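Local coordinates for oxetanocin-like protein (Pyrococcus furiosus, PDB 1XX7) that probably hydrolyses 2'-deoxyribonucleoside 5'-phosphates to the nucleoside and phosphate, as a metal-dependent HD-domain 5'-deoxynucleotidase, at residues G17-I22 with E36-H41. Sequence-based numbering, arbitrary orientation.
Sequences GKLKRI and ESVADH. With NI (nickel (II) ion), chain G.
Leu19 and Ile22 turn their carbonyls onto the first turn of helix 38-58: Ala39 N donates to Leu19 O (2.9 Å), approaching 49° out of the carbonyl plane, while Val38 N meets Ile22 O at 3.0 Å, nearly in line with the C=O bond. Val38 gives one methyl to each of the side chains that flank these carbonyls. With CG1 anti to its own backbone N (chi1 177°), that branch crosses the Leu19 side chain at CD2, 3.9 Å away, and CG2 lies alongside Ile22 CG2. One residue on, Ala39 CB sits against Leu19 CB at 3.8 Å. Ser37, the N-cap, lays CB over Lys20 O, and its CA-H points weakly at Ile22 O. Its chi1 of 73° sets OG between backbone N and carbonyl carbon, where it accepts from Asp40 N (3.1 Å); Asp40 OD2 answers by taking Ser37 N on its anti side at 3.0 Å, completing a capping box. Ser37 OG also bonds Asp40 OD1 of the second subunit, whose Glu36 and Asp135 hold Lys20 NZ in salt bridges. Near the start of the same helix, His41 NE2 binds nickel at 2.2 Å together with His75, Asp76 and Asp132, the metal-site pattern of HD-domain proteins. The ring's ND1 is hydrogen-bonded to Asp135. Two amides of the first helical turn, which lack acceptors within their own helix, are thus satisfied by carbonyls of segment 17-22, so this buried joint ties the start of the metal-bearing helix to the N-terminal region beside a subunit interface.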
ATOM      1  N   GLY A  17      -3.296  -9.784 -17.680  1.00 20.39           N
ATOM      2  CA  GLY A  17      -3.100  -9.738 -16.234  1.00 19.09           C
ATOM      3  C   GLY A  17      -1.987  -8.787 -15.786  1.00 14.16           C
ATOM      4  O   GLY A  17      -2.048  -8.231 -14.715  1.00 19.61           O
ATOM      5  N   LYS A  18      -0.978  -8.595 -16.613  1.00 14.86           N
ATOM      6  CA  LYS A  18       0.062  -7.608 -16.338  1.00 19.44           C
ATOM      7  C   LYS A  18      -0.473  -6.165 -16.133  1.00 18.26           C
ATOM      8  O   LYS A  18       0.023  -5.409 -15.264  1.00 16.98           O
ATOM      9  CB  LYS A  18       1.101  -7.658 -17.426  1.00 17.96           C
ATOM     10  CG  LYS A  18       1.997  -8.852 -17.395  1.00 20.20           C
ATOM     11  CD  LYS A  18       3.017  -8.687 -18.553  1.00 24.38           C
ATOM     12  CE  LYS A  18       4.034  -9.825 -18.757  1.00 28.27           C
ATOM     13  NZ  LYS A  18       4.132 -10.604 -17.528  1.00 31.65           N
ATOM     14  N   LEU A  19      -1.532  -5.830 -16.873  1.00 18.54           N
ATOM     15  CA  LEU A  19      -2.218  -4.552 -16.705  1.00 16.90           C
ATOM     16  C   LEU A  19      -2.858  -4.379 -15.375  1.00 16.20           C
ATOM     17  O   LEU A  19      -3.151  -3.245 -15.011  1.00 13.03           O
ATOM     18  CB  LEU A  19      -3.297  -4.331 -17.768  1.00 18.97           C
ATOM     19  CG  LEU A  19      -2.885  -4.297 -19.235  1.00 21.58           C
ATOM     20  CD1 LEU A  19      -4.048  -3.723 -20.081  1.00 21.71           C
ATOM     21  CD2 LEU A  19      -1.658  -3.516 -19.441  1.00 21.39           C
ATOM     22  N   LYS A  20      -3.098  -5.483 -14.635  1.00 15.41           N
ATOM     23  CA  LYS A  20      -3.656  -5.356 -13.284  1.00 15.02           C
ATOM     24  C   LYS A  20      -2.638  -4.788 -12.308  1.00 11.28           C
ATOM     25  O   LYS A  20      -3.005  -4.246 -11.277  1.00 14.80           O
ATOM     26  CB  LYS A  20      -4.186  -6.665 -12.729  1.00 14.53           C
ATOM     27  CG  LYS A  20      -5.358  -7.264 -13.523  1.00 12.92           C
ATOM     28  CD  LYS A  20      -5.856  -8.508 -12.801  1.00 14.45           C
ATOM     29  CE  LYS A  20      -6.845  -9.366 -13.609  1.00 14.14           C
ATOM     30  NZ  LYS A  20      -7.479 -10.401 -12.690  1.00 12.44           N
ATOM     31  N   ARG A  21      -1.381  -4.936 -12.637  1.00 14.93           N
ATOM     32  CA  ARG A  21      -0.282  -4.597 -11.739  1.00 21.48           C
ATOM     33  C   ARG A  21       0.505  -3.368 -12.187  1.00 21.04           C
ATOM     34  O   ARG A  21       1.059  -2.696 -11.348  1.00 25.12           O
ATOM     35  CB  ARG A  21       0.642  -5.787 -11.607  1.00 21.79           C
ATOM     36  CG  ARG A  21      -0.129  -6.950 -11.110  1.00 26.05           C
ATOM     37  CD  ARG A  21       0.734  -8.054 -10.701  1.00 28.11           C
ATOM     38  NE  ARG A  21       1.522  -8.593 -11.785  1.00 25.38           N
ATOM     39  CZ  ARG A  21       1.110  -9.495 -12.667  1.00 31.75           C
ATOM     40  NH1 ARG A  21      -0.134  -9.936 -12.689  1.00 35.26           N
ATOM     41  NH2 ARG A  21       1.957  -9.930 -13.584  1.00 37.76           N
ATOM     42  N   ILE A  22       0.523  -3.095 -13.491  1.00 16.68           N
ATOM     43  CA  ILE A  22       1.244  -1.950 -14.043  1.00 23.73           C
ATOM     44  C   ILE A  22       0.528  -0.631 -13.666  1.00 20.07           C
ATOM     45  O   ILE A  22      -0.670  -0.478 -13.903  1.00 24.01           O
ATOM     46  CB  ILE A  22       1.465  -2.142 -15.597  1.00 27.46           C
ATOM     47  CG1 ILE A  22       2.494  -3.255 -15.819  1.00 26.15           C
ATOM     48  CG2 ILE A  22       1.973  -0.867 -16.263  1.00 30.83           C
ATOM     49  CD1 ILE A  22       2.488  -3.885 -17.238  1.00 25.18           C
ATOM     50  N   GLU A  36      -4.207   3.996  -9.491  1.00 20.15           N
ATOM     51  CA  GLU A  36      -4.858   2.994 -10.371  1.00 16.22           C
ATOM     52  C   GLU A  36      -3.879   2.288 -11.305  1.00 15.77           C
ATOM     53  O   GLU A  36      -2.849   2.796 -11.665  1.00 15.32           O
ATOM     54  CB  GLU A  36      -5.948   3.647 -11.198  1.00 14.60           C
ATOM     55  CG  GLU A  36      -5.425   4.801 -12.103  1.00 17.82           C
ATOM     56  CD  GLU A  36      -6.318   5.127 -13.270  1.00 17.76           C
ATOM     57  OE1 GLU A  36      -7.430   4.528 -13.401  1.00 17.86           O
ATOM     58  OE2 GLU A  36      -5.916   6.012 -14.043  1.00 16.30           O
ATOM     59  N   SER A  37      -4.226   1.076 -11.656  1.00 17.74           N
ATOM     60  CA  SER A  37      -3.540   0.331 -12.650  1.00 16.09           C
ATOM     61  C   SER A  37      -4.060   0.671 -14.056  1.00 13.43           C
ATOM     62  O   SER A  37      -5.092   1.370 -14.233  1.00 11.38           O
ATOM     63  CB  SER A  37      -3.693  -1.160 -12.345  1.00 17.98           C
ATOM     64  OG  SER A  37      -5.007  -1.614 -12.635  1.00 19.30           O
ATOM     65  N   VAL A  38      -3.340   0.161 -15.052  1.00 11.65           N
ATOM     66  CA  VAL A  38      -3.736   0.342 -16.439  1.00 14.43           C
ATOM     67  C   VAL A  38      -5.057  -0.408 -16.738  1.00 15.45           C
ATOM     68  O   VAL A  38      -5.882   0.053 -17.547  1.00 17.19           O
ATOM     69  CB  VAL A  38      -2.621  -0.074 -17.394  1.00 15.87           C
ATOM     70  CG1 VAL A  38      -3.074   0.061 -18.858  1.00 17.22           C
ATOM     71  CG2 VAL A  38      -1.397   0.773 -17.152  1.00 17.48           C
ATOM     72  N   ALA A  39      -5.261  -1.543 -16.066  1.00 16.15           N
ATOM     73  CA  ALA A  39      -6.503  -2.274 -16.168  1.00 17.48           C
ATOM     74  C   ALA A  39      -7.681  -1.538 -15.537  1.00 16.18           C
ATOM     75  O   ALA A  39      -8.773  -1.578 -16.076  1.00 17.58           O
ATOM     76  CB  ALA A  39      -6.352  -3.600 -15.552  1.00 19.25           C
ATOM     77  N   ASP A  40      -7.462  -0.924 -14.377  1.00 15.91           N
ATOM     78  CA  ASP A  40      -8.450  -0.055 -13.698  1.00 16.48           C
ATOM     79  C   ASP A  40      -8.943   1.027 -14.687  1.00 15.86           C
ATOM     80  O   ASP A  40     -10.139   1.259 -14.876  1.00 12.47           O
ATOM     81  CB  ASP A  40      -7.794   0.645 -12.488  1.00 19.68           C
ATOM     82  CG  ASP A  40      -7.726  -0.222 -11.231  1.00 22.13           C
ATOM     83  OD1 ASP A  40      -8.667  -1.070 -11.018  1.00 20.55           O
ATOM     84  OD2 ASP A  40      -6.706  -0.046 -10.460  1.00 14.08           O
ATOM     85  N   HIS A  41      -7.958   1.698 -15.271  1.00 15.09           N
ATOM     86  CA  HIS A  41      -8.147   2.725 -16.240  1.00 13.94           C
ATOM     87  C   HIS A  41      -8.906   2.232 -17.448  1.00 14.78           C
ATOM     88  O   HIS A  41      -9.881   2.855 -17.844  1.00 11.48           O
ATOM     89  CB  HIS A  41      -6.769   3.223 -16.700  1.00 13.16           C
ATOM     90  CG  HIS A  41      -6.814   4.009 -17.943  1.00 11.70           C
ATOM     91  ND1 HIS A  41      -7.538   5.173 -18.053  1.00 12.42           N
ATOM     92  CD2 HIS A  41      -6.243   3.803 -19.153  1.00 15.41           C
ATOM     93  CE1 HIS A  41      -7.399   5.667 -19.269  1.00 10.19           C
ATOM     94  NE2 HIS A  41      -6.609   4.866 -19.950  1.00 12.35           N
TER
HETATM   95 NI    NI G 201      -5.773   4.755 -22.020  1.00 32.09          NI